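Local atomic coordinates of amino acid ABC transporter, periplasmic amino acid-binding protein (Brucella ovis, PDB entry 4Z9N), a protein that binds glutathione and probably delivers it, as a periplasmic solute-binding protein, to an ABC transporter for uptake. Residues K71-A76 against I93-S98; G140-L145 against S209-G214. All blocks are in the same frame, centred on the assembly; numbering follows the deposited sequence.

Contact 1 of 2, residues K71-A76 against I93-S98; sequences KERFTA and ISRDTS. With NA (sodium ion), chain K; GSH (glutathione), chain U; EDO (1,2-ethanediol), chain V.
Phe74 on helix 73-78 and Arg95 on helix 93-97 are the closest backbone pair, with their CA atoms 9.0 Å apart, so long side chains must bridge the gap. Arg95 does most of the bridging. Its CG lies beside the backbone N (chi1 -66°), and the chain runs extended from there to NE. The Phe74 ring meets it from one side. Phe74 CZ sits over a face of the Arg95 guanidinium, toward its rim, 3.5 Å from Arg95 NE. The two planes are 52° apart, so this is not a parallel stack. The same CZ also lies over one face of the Arg73 guanidinium. Arg73 and Arg95 run nearly perpendicular, and their NH2 atoms approach to 3.3 Å without bonding each other. The bound glutathione explains this closeness. Its gamma-glutamyl alpha-carboxylate lies at the edges of both guanidiniums. Arg73 NH1 donates to glutathione O12 at 2.9 Å and Arg73 NH2 to glutathione O11 at 3.0 Å. Arg95 NH1 matches this on glutathione O12 at 2.9 Å, and Arg95 NH2 on glutathione O11 at 3.0 Å. All four bonds are close to straight. The negative carboxylate probably offsets the two positive charges. Arg73 NE is held by Ala70 O, and Arg95 NH1 also donates to Thr90 O; both bonds help fix the guanidiniums. A 1,2-ethanediol, probably from crystallisation, takes bonds from Arg95 NE and NH2. The next residue, Asp96, binds sodium through O and OD1, together with Leu101, Asp102 and Gln219 of the same chain and Asp226 of the second subunit. The paired arginines are part of the site that grips the alpha-carboxylate in the glutathione pocket, consistent with the amino acid-binding proteins of solute-binding family 3.

Contact 2 of 2, residues G140-L145 against S209-G214; sequences GTTTEL and SKEPFG. With GSH (glutathione), chain U.
Thr142 and Glu211 join the N-terminal end of helix 142-153 to strand 211-218, across the ligand cleft of a periplasmic binding protein fold. Their CA atoms are 8.3 Å apart, and the two side chains lie alongside each other, pointing opposite ways. Thr142 starts with CB, which lies 3.6 Å from Glu211 OE1. Its methyl CG2 is farther off, about equally distant from Glu211 OE1 and glutathione O11. Its OG1 makes the bond. At chi1 50° the hydroxyl is turned toward the strand, and Thr142 OG1 donates to Glu211 OE1 at 2.8 Å. Thr142 OG1 also lies 3.3 Å from glutathione O11, a close approach rather than a second bond. Glu211 reaches this hydroxyl with a chain bent at chi2 (-85°). Thr90 OG1 is a second hydrogen-bond partner of OE1. Ser209 OG donates to Glu211 OE2 at 2.7 Å, from the anti side. Both carboxylate oxygens are thus held, which should limit rotation of the group.

The helix start also faces the ligand. Thr141 is its N-cap, and Thr141 OG1 accepts from Glu144 N at 3.2 Å. The helix end may help stabilise the negative glutathione carboxylate. Thr142 N donates to glutathione O11 at 2.9 Å. On the strand, Phe213 CE1 comes within 4.0 Å of glutathione N1. The hydroxyl of Thr142 meets Glu211 OE1 on its syn side, 21° out of the carboxylate plane.

In the fold
From the N terminus, the chain passes through strands 21-25 and 63-67 before helix 73-78. Contact 1 closes a short loop of 16 residues that includes strand 84-85. It closes before contact 2 opens, so the two neither nest nor cross. Contact 2 spans 63 residues, from helix 142-153, which follows strand 134-138, to strand 211-218. That strand pairs antiparallel with strand 101-117. Contact 1 therefore ties together helices on one wall of the cleft, and contact 2 joins the other wall to a returning strand. Their centres lie about 12 Å apart. Arg73 NH2 probably hydrogen-bonds Gly140 O, and both contacts touch glutathione and the second subunit.

Contact 1 of 2, residues K71-A76 against I93-S98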
ATOM      1  N   LYS D  71      -6.836  -8.219  23.092  1.00 19.59           N
ATOM      2  CA  LYS D  71      -5.968  -9.338  23.435  1.00 24.18           C
ATOM      3  C   LYS D  71      -6.326 -10.676  22.775  1.00 24.83           C
ATOM      4  O   LYS D  71      -5.483 -11.556  22.669  1.00 27.93           O
ATOM      5  CB  LYS D  71      -5.950  -9.513  24.945  1.00 24.42           C
ATOM      6  CG  LYS D  71      -5.065  -8.512  25.648  1.00 28.91           C
ATOM      7  CD  LYS D  71      -4.980  -8.822  27.130  1.00 37.32           C
ATOM      8  CE  LYS D  71      -3.606  -8.463  27.669  1.00 38.78           C
ATOM      9  NZ  LYS D  71      -3.433  -8.938  29.068  1.00 42.07           N
ATOM     10  N   GLU D  72      -7.563 -10.842  22.329  1.00 23.33           N
ATOM     11  CA  GLU D  72      -7.950 -12.134  21.778  1.00 24.37           C
ATOM     12  C   GLU D  72      -8.060 -12.100  20.252  1.00 22.44           C
ATOM     13  O   GLU D  72      -8.259 -13.132  19.619  1.00 20.49           O
ATOM     14  CB  GLU D  72      -9.271 -12.589  22.400  1.00 32.44           C
ATOM     15  CG  GLU D  72     -10.420 -11.676  22.083  1.00 32.93           C
ATOM     16  CD  GLU D  72     -11.587 -11.826  23.053  1.00 35.23           C
ATOM     17  OE1 GLU D  72     -11.597 -12.778  23.858  1.00 42.40           O
ATOM     18  OE2 GLU D  72     -12.500 -10.982  23.000  1.00 28.13           O
ATOM     19  N   ARG D  73      -7.911 -10.920  19.659  1.00 18.45           N
ATOM     20  CA  ARG D  73      -8.185 -10.769  18.224  1.00 17.73           C
ATOM     21  C   ARG D  73      -7.252 -11.594  17.326  1.00 17.48           C
ATOM     22  O   ARG D  73      -7.696 -12.179  16.333  1.00 17.58           O
ATOM     23  CB  ARG D  73      -8.118  -9.289  17.822  1.00 16.67           C
ATOM     24  CG  ARG D  73      -6.809  -8.585  18.233  1.00 16.61           C
ATOM     25  CD  ARG D  73      -6.799  -7.093  17.877  1.00 16.07           C
ATOM     26  NE  ARG D  73      -5.815  -6.384  18.705  1.00 15.59           N
ATOM     27  CZ  ARG D  73      -5.258  -5.210  18.409  1.00 14.13           C
ATOM     28  NH1 ARG D  73      -5.540  -4.585  17.266  1.00 13.49           N
ATOM     29  NH2 ARG D  73      -4.395  -4.668  19.260  1.00 14.83           N
ATOM     30  N   PHE D  74      -5.961 -11.659  17.649  1.00 17.23           N
ATOM     31  CA  PHE D  74      -5.059 -12.377  16.743  1.00 17.00           C
ATOM     32  C   PHE D  74      -5.247 -13.901  16.879  1.00 20.80           C
ATOM     33  O   PHE D  74      -5.195 -14.624  15.883  1.00 21.42           O
ATOM     34  CB  PHE D  74      -3.602 -11.959  16.990  1.00 19.12           C
ATOM     35  CG  PHE D  74      -3.371 -10.495  16.781  1.00 18.09           C
ATOM     36  CD1 PHE D  74      -3.533  -9.933  15.522  1.00 17.77           C
ATOM     37  CD2 PHE D  74      -3.074  -9.670  17.863  1.00 18.71           C
ATOM     38  CE1 PHE D  74      -3.352  -8.570  15.314  1.00 15.30           C
ATOM     39  CE2 PHE D  74      -2.886  -8.310  17.683  1.00 17.80           C
ATOM     40  CZ  PHE D  74      -3.028  -7.747  16.406  1.00 17.01           C
ATOM     41  N   THR D  75      -5.480 -14.365  18.106  0.66 21.70           N
ATOM     42  CA  THR D  75      -5.674 -15.787  18.371  0.66 23.41           C
ATOM     43  C   THR D  75      -6.883 -16.308  17.594  0.66 25.59           C
ATOM     44  O   THR D  75      -6.838 -17.384  16.998  0.66 21.47           O
ATOM     45  CB  THR D  75      -5.873 -16.063  19.873  0.66 23.48           C
ATOM     46  OG1 THR D  75      -4.759 -15.535  20.604  0.66 22.88           O
ATOM     47  CG2 THR D  75      -5.983 -17.558  20.130  0.66 23.06           C
ATOM     48  N   ALA D  76      -7.949 -15.512  17.595  1.00 22.07           N
ATOM     49  CA  ALA D  76      -9.191 -15.864  16.911  1.00 24.91           C
ATOM     50  C   ALA D  76      -8.951 -16.070  15.416  1.00 23.64           C
ATOM     51  O   ALA D  76      -9.555 -16.942  14.806  1.00 21.12           O
ATOM     52  CB  ALA D  76     -10.252 -14.786  17.130  1.00 20.69           C
ATOM     53  N   ILE D  93       5.468  -4.417  11.561  1.00  8.85           N
ATOM     54  CA  ILE D  93       6.315  -5.511  11.105  1.00  9.94           C
ATOM     55  C   ILE D  93       6.183  -6.767  11.994  1.00 11.03           C
ATOM     56  O   ILE D  93       6.153  -7.877  11.477  1.00 13.12           O
ATOM     57  CB  ILE D  93       7.792  -5.071  10.980  1.00  8.63           C
ATOM     58  CG1 ILE D  93       8.617  -6.173  10.309  1.00 11.03           C
ATOM     59  CG2 ILE D  93       8.421  -4.707  12.338  1.00 11.83           C
ATOM     60  CD1 ILE D  93      10.030  -5.720   9.958  1.00 15.15           C
ATOM     61  N   SER D  94       6.086  -6.593  13.308  0.60 13.67           N
ATOM     62  CA  SER D  94       6.045  -7.748  14.200  0.60 13.74           C
ATOM     63  C   SER D  94       4.756  -8.547  13.994  0.60 12.24           C
ATOM     64  O   SER D  94       4.758  -9.775  14.094  0.60 13.42           O
ATOM     65  CB  SER D  94       6.192  -7.318  15.664  0.60 16.35           C
ATOM     66  OG  SER D  94       5.178  -6.409  16.066  0.60 16.49           O
ATOM     67  N   ARG D  95       3.664  -7.862  13.679  1.00 11.93           N
ATOM     68  CA  ARG D  95       2.411  -8.564  13.415  1.00 12.82           C
ATOM     69  C   ARG D  95       2.449  -9.245  12.040  1.00 13.34           C
ATOM     70  O   ARG D  95       1.716 -10.203  11.793  1.00 13.87           O
ATOM     71  CB  ARG D  95       1.230  -7.604  13.539  1.00 12.21           C
ATOM     72  CG  ARG D  95       1.061  -7.118  14.969  1.00 14.18           C
ATOM     73  CD  ARG D  95       0.040  -5.983  15.037  1.00 11.26           C
ATOM     74  NE  ARG D  95      -0.230  -5.613  16.425  1.00 13.86           N
ATOM     75  CZ  ARG D  95      -1.106  -4.669  16.775  1.00 13.35           C
ATOM     76  NH1 ARG D  95      -1.769  -4.010  15.836  1.00 12.49           N
ATOM     77  NH2 ARG D  95      -1.316  -4.389  18.054  1.00 12.40           N
ATOM     78  N   ASP D  96       3.350  -8.787  11.174  1.00 14.61           N
ATOM     79  CA  ASP D  96       3.491  -9.317   9.811  1.00 15.58           C
ATOM     80  C   ASP D  96       4.430 -10.532   9.789  1.00 12.10           C
ATOM     81  O   ASP D  96       4.310 -11.427   8.945  1.00 13.19           O
ATOM     82  CB  ASP D  96       4.028  -8.199   8.890  1.00 12.44           C
ATOM     83  CG  ASP D  96       3.642  -8.363   7.417  1.00 13.73           C
ATOM     84  OD1 ASP D  96       2.927  -9.319   7.029  1.00 14.40           O
ATOM     85  OD2 ASP D  96       4.037  -7.459   6.639  1.00 12.31           O
ATOM     86  N   THR D  97       5.362 -10.580  10.736  1.00 13.46           N
ATOM     87  CA  THR D  97       6.425 -11.583  10.679  1.00 14.81           C
ATOM     88  C   THR D  97       6.338 -12.682  11.728  1.00 20.38           C
ATOM     89  O   THR D  97       6.866 -13.765  11.524  1.00 21.27           O
ATOM     90  CB  THR D  97       7.806 -10.941  10.861  1.00 15.11           C
ATOM     91  OG1 THR D  97       7.845 -10.254  12.119  1.00 15.70           O
ATOM     92  CG2 THR D  97       8.072  -9.961   9.737  1.00 15.07           C
ATOM     93  N   SER D  98       5.716 -12.385  12.861  1.00 16.44           N
ATOM     94  CA  SER D  98       5.768 -13.292  14.005  1.00 14.35           C
ATOM     95  C   SER D  98       4.457 -13.996  14.356  1.00 16.78           C
ATOM     96  O   SER D  98       4.427 -14.806  15.286  1.00 18.96           O
ATOM     97  CB  SER D  98       6.279 -12.531  15.240  1.00 21.94           C
ATOM     98  OG  SER D  98       5.298 -11.632  15.751  1.00 23.39           O
TER
HETATM   99 NA    NA K 405       3.290 -11.736   6.886  1.00 13.31          NA
HETATM  100  N1  GSH U 401      -4.776   0.216  16.431  1.00 12.03           N
HETATM  101  CA1 GSH U 401      -4.258  -0.159  17.748  1.00 10.27           C
HETATM  102  C1  GSH U 401      -3.717  -1.585  17.666  1.00 12.10           C
HETATM  103  O11 GSH U 401      -3.089  -2.059  18.653  1.00 15.66           O
HETATM  104  O12 GSH U 401      -3.901  -2.289  16.635  1.00 11.89           O
HETATM  105  CB1 GSH U 401      -5.349  -0.121  18.830  1.00  9.38           C
HETATM  106  CG1 GSH U 401      -6.473  -1.101  18.440  1.00 10.87           C
HETATM  107  CD1 GSH U 401      -7.422  -1.255  19.624  1.00 16.59           C
HETATM  108  OE1 GSH U 401      -7.664  -2.321  20.100  1.00 17.25           O
HETATM  109  N2  GSH U 401      -8.038  -0.063  20.156  1.00 15.97           N
HETATM  110  CA2 GSH U 401      -8.921  -0.212  21.298  1.00 18.95           C
HETATM  111  C2  GSH U 401     -10.151  -1.073  20.973  1.00 16.60           C
HETATM  112  O2  GSH U 401     -10.532  -1.292  19.868  1.00 16.80           O
HETATM  113  CB2 GSH U 401      -9.272   1.159  21.886  1.00 18.47           C
HETATM  114  SG2 GSH U 401     -10.365   2.116  20.799  1.00 23.59           S
HETATM  115  N3  GSH U 401     -10.830  -1.675  22.101  1.00 16.84           N
HETATM  116  CA3 GSH U 401     -11.986  -2.501  21.882  1.00 20.58           C
HETATM  117  C3  GSH U 401     -11.778  -3.827  22.614  1.00 19.23           C
HETATM  118  O31 GSH U 401     -12.762  -4.599  22.756  1.00 23.49           O
HETATM  119  O32 GSH U 401     -10.633  -4.152  23.057  1.00 19.53           O
HETATM  120  C1  EDO V 402       1.382  -4.484  20.198  1.00 21.46           C
HETATM  121  O1  EDO V 402       0.163  -5.211  20.403  1.00 22.59           O
HETATM  122  C2  EDO V 402       2.464  -5.382  19.610  1.00 22.48           C
HETATM  123  O2  EDO V 402       1.999  -6.054  18.433  1.00 23.85           O

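Contact 2 of 2, residues G140-L145 against S209-G214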
ATOM      1  N   GLY D 140      -2.327  -4.946  25.244  1.00 16.31           N
ATOM      2  CA  GLY D 140      -2.337  -5.656  23.979  1.00 17.25           C
ATOM      3  C   GLY D 140      -2.501  -4.740  22.774  1.00 15.55           C
ATOM      4  O   GLY D 140      -3.049  -5.159  21.766  1.00 16.54           O
ATOM      5  N   THR D 141      -2.026  -3.497  22.879  1.00 13.00           N
ATOM      6  CA  THR D 141      -2.110  -2.543  21.769  1.00 11.66           C
ATOM      7  C   THR D 141      -0.763  -1.927  21.400  1.00 11.98           C
ATOM      8  O   THR D 141       0.157  -1.862  22.220  1.00 14.27           O
ATOM      9  CB  THR D 141      -3.072  -1.372  22.089  1.00 14.67           C
ATOM     10  OG1 THR D 141      -2.577  -0.645  23.227  1.00 14.09           O
ATOM     11  CG2 THR D 141      -4.472  -1.884  22.375  1.00 17.35           C
ATOM     12  N   THR D 142      -0.654  -1.446  20.167  1.00 12.62           N
ATOM     13  CA  THR D 142       0.470  -0.590  19.791  1.00 14.60           C
ATOM     14  C   THR D 142       0.486   0.656  20.686  1.00 16.73           C
ATOM     15  O   THR D 142       1.538   1.172  21.064  1.00 14.28           O
ATOM     16  CB  THR D 142       0.369  -0.146  18.332  1.00 15.20           C
ATOM     17  OG1 THR D 142      -0.943   0.385  18.112  1.00 13.48           O
ATOM     18  CG2 THR D 142       0.603  -1.308  17.371  1.00 14.31           C
ATOM     19  N   THR D 143      -0.716   1.131  20.998  1.00 15.83           N
ATOM     20  CA  THR D 143      -0.955   2.336  21.781  1.00 14.48           C
ATOM     21  C   THR D 143      -0.131   2.383  23.055  1.00 14.28           C
ATOM     22  O   THR D 143       0.515   3.389  23.355  1.00 13.45           O
ATOM     23  CB  THR D 143      -2.443   2.421  22.147  1.00 13.95           C
ATOM     24  OG1 THR D 143      -3.209   2.082  20.985  1.00 12.49           O
ATOM     25  CG2 THR D 143      -2.831   3.830  22.590  1.00 13.90           C
ATOM     26  N   GLU D 144      -0.151   1.285  23.801  1.00 14.38           N
ATOM     27  CA  GLU D 144       0.535   1.232  25.086  1.00 15.29           C
ATOM     28  C   GLU D 144       2.051   1.403  24.904  1.00 17.59           C
ATOM     29  O   GLU D 144       2.701   2.103  25.679  1.00 17.32           O
ATOM     30  CB  GLU D 144       0.220  -0.093  25.795  1.00 18.09           C
ATOM     31  CG  GLU D 144       0.928  -0.245  27.127  1.00 27.42           C
ATOM     32  CD  GLU D 144       0.765  -1.633  27.740  1.00 36.60           C
ATOM     33  OE1 GLU D 144       0.561  -2.614  26.991  1.00 37.28           O
ATOM     34  OE2 GLU D 144       0.869  -1.740  28.978  1.00 44.68           O
ATOM     35  N   LEU D 145       2.606   0.771  23.868  1.00 13.35           N
ATOM     36  CA  LEU D 145       4.047   0.859  23.626  1.00 13.09           C
ATOM     37  C   LEU D 145       4.445   2.252  23.141  1.00 16.31           C
ATOM     38  O   LEU D 145       5.469   2.795  23.564  1.00 13.95           O
ATOM     39  CB  LEU D 145       4.488  -0.196  22.598  1.00 14.40           C
ATOM     40  CG  LEU D 145       4.075  -1.641  22.930  1.00 21.18           C
ATOM     41  CD1 LEU D 145       4.514  -2.625  21.845  1.00 20.25           C
ATOM     42  CD2 LEU D 145       4.635  -2.054  24.293  1.00 24.69           C
ATOM     43  N   SER D 209       2.206   8.573  16.382  1.00 12.61           N
ATOM     44  CA  SER D 209       2.538   7.298  15.737  1.00 13.46           C
ATOM     45  C   SER D 209       1.861   7.192  14.391  1.00 15.95           C
ATOM     46  O   SER D 209       0.936   7.945  14.100  1.00 14.04           O
ATOM     47  CB  SER D 209       2.097   6.124  16.602  1.00 17.09           C
ATOM     48  OG  SER D 209       0.682   6.036  16.588  1.00 13.57           O
ATOM     49  N   LYS D 210       2.330   6.242  13.588  1.00 12.71           N
ATOM     50  CA  LYS D 210       1.604   5.793  12.408  1.00 10.90           C
ATOM     51  C   LYS D 210       0.776   4.567  12.774  1.00 10.81           C
ATOM     52  O   LYS D 210       1.304   3.600  13.340  1.00 11.56           O
ATOM     53  CB  LYS D 210       2.574   5.452  11.272  1.00 10.51           C
ATOM     54  CG  LYS D 210       3.256   6.675  10.672  1.00 11.97           C
ATOM     55  CD  LYS D 210       4.244   6.269   9.575  1.00 10.44           C
ATOM     56  CE  LYS D 210       5.518   5.708  10.194  1.00 12.30           C
ATOM     57  NZ  LYS D 210       6.575   5.583   9.104  1.00 10.87           N
ATOM     58  N   GLU D 211      -0.519   4.602  12.465  1.00 11.07           N
ATOM     59  CA  GLU D 211      -1.396   3.472  12.768  1.00 11.16           C
ATOM     60  C   GLU D 211      -2.243   3.116  11.552  1.00 11.58           C
ATOM     61  O   GLU D 211      -3.424   3.471  11.460  1.00 11.68           O
ATOM     62  CB  GLU D 211      -2.309   3.768  13.973  1.00 14.28           C
ATOM     63  CG  GLU D 211      -1.592   4.287  15.201  1.00 14.49           C
ATOM     64  CD  GLU D 211      -1.000   3.209  16.112  1.00 16.97           C
ATOM     65  OE1 GLU D 211      -1.191   1.992  15.877  1.00 13.01           O
ATOM     66  OE2 GLU D 211      -0.331   3.609  17.096  1.00 19.01           O
ATOM     67  N   PRO D 212      -1.630   2.436  10.579  1.00 11.15           N
ATOM     68  CA  PRO D 212      -2.407   1.999   9.417  1.00 10.91           C
ATOM     69  C   PRO D 212      -3.276   0.774   9.748  1.00 11.18           C
ATOM     70  O   PRO D 212      -2.751  -0.300  10.070  1.00 12.50           O
ATOM     71  CB  PRO D 212      -1.317   1.687   8.376  1.00 10.46           C
ATOM     72  CG  PRO D 212      -0.105   1.278   9.226  1.00 11.00           C
ATOM     73  CD  PRO D 212      -0.184   2.200  10.427  1.00 11.83           C
ATOM     74  N   PHE D 213      -4.599   0.938   9.690  1.00 11.75           N
ATOM     75  CA  PHE D 213      -5.527  -0.159  10.011  1.00 13.96           C
ATOM     76  C   PHE D 213      -5.507  -1.157   8.861  1.00 14.03           C
ATOM     77  O   PHE D 213      -5.756  -0.768   7.715  1.00 13.79           O
ATOM     78  CB  PHE D 213      -6.959   0.353  10.216  1.00 12.98           C
ATOM     79  CG  PHE D 213      -7.136   1.246  11.419  1.00 13.24           C
ATOM     80  CD1 PHE D 213      -6.073   1.501  12.284  1.00 13.97           C
ATOM     81  CD2 PHE D 213      -8.376   1.817  11.692  1.00 14.12           C
ATOM     82  CE1 PHE D 213      -6.238   2.338  13.399  1.00 16.70           C
ATOM     83  CE2 PHE D 213      -8.559   2.662  12.800  1.00 15.95           C
ATOM     84  CZ  PHE D 213      -7.482   2.902  13.668  1.00 16.00           C
ATOM     85  N   GLY D 214      -5.226  -2.422   9.155  1.00 14.52           N
ATOM     86  CA  GLY D 214      -5.037  -3.420   8.108  1.00 13.87           C
ATOM     87  C   GLY D 214      -6.092  -4.500   8.041  1.00 15.89           C
ATOM     88  O   GLY D 214      -6.656  -4.891   9.047  1.00 14.60           O
TER
HETATM   89  N1  GSH U 401      -4.776   0.216  16.431  1.00 12.03           N
HETATM   90  CA1 GSH U 401      -4.258  -0.159  17.748  1.00 10.27           C
HETATM   91  C1  GSH U 401      -3.717  -1.585  17.666  1.00 12.10           C
HETATM   92  O11 GSH U 401      -3.089  -2.059  18.653  1.00 15.66           O
HETATM   93  O12 GSH U 401      -3.901  -2.289  16.635  1.00 11.89           O
HETATM   94  CB1 GSH U 401      -5.349  -0.121  18.830  1.00  9.38           C
HETATM   95  CG1 GSH U 401      -6.473  -1.101  18.440  1.00 10.87           C
HETATM   96  CD1 GSH U 401      -7.422  -1.255  19.624  1.00 16.59           C
HETATM   97  OE1 GSH U 401      -7.664  -2.321  20.100  1.00 17.25           O
HETATM   98  N2  GSH U 401      -8.038  -0.063  20.156  1.00 15.97           N
HETATM   99  CA2 GSH U 401      -8.921  -0.212  21.298  1.00 18.95           C
HETATM  100  C2  GSH U 401     -10.151  -1.073  20.973  1.00 16.60           C
HETATM  101  O2  GSH U 401     -10.532  -1.292  19.868  1.00 16.80           O
HETATM  102  CB2 GSH U 401      -9.272   1.159  21.886  1.00 18.47           C
HETATM  103  SG2 GSH U 401     -10.365   2.116  20.799  1.00 23.59           S
HETATM  104  N3  GSH U 401     -10.830  -1.675  22.101  1.00 16.84           N
HETATM  105  CA3 GSH U 401     -11.986  -2.501  21.882  1.00 20.58           C
HETATM  106  C3  GSH U 401     -11.778  -3.827  22.614  1.00 19.23           C
HETATM  107  O31 GSH U 401     -12.762  -4.599  22.756  1.00 23.49           O
HETATM  108  O32 GSH U 401     -10.633  -4.152  23.057  1.00 19.53           O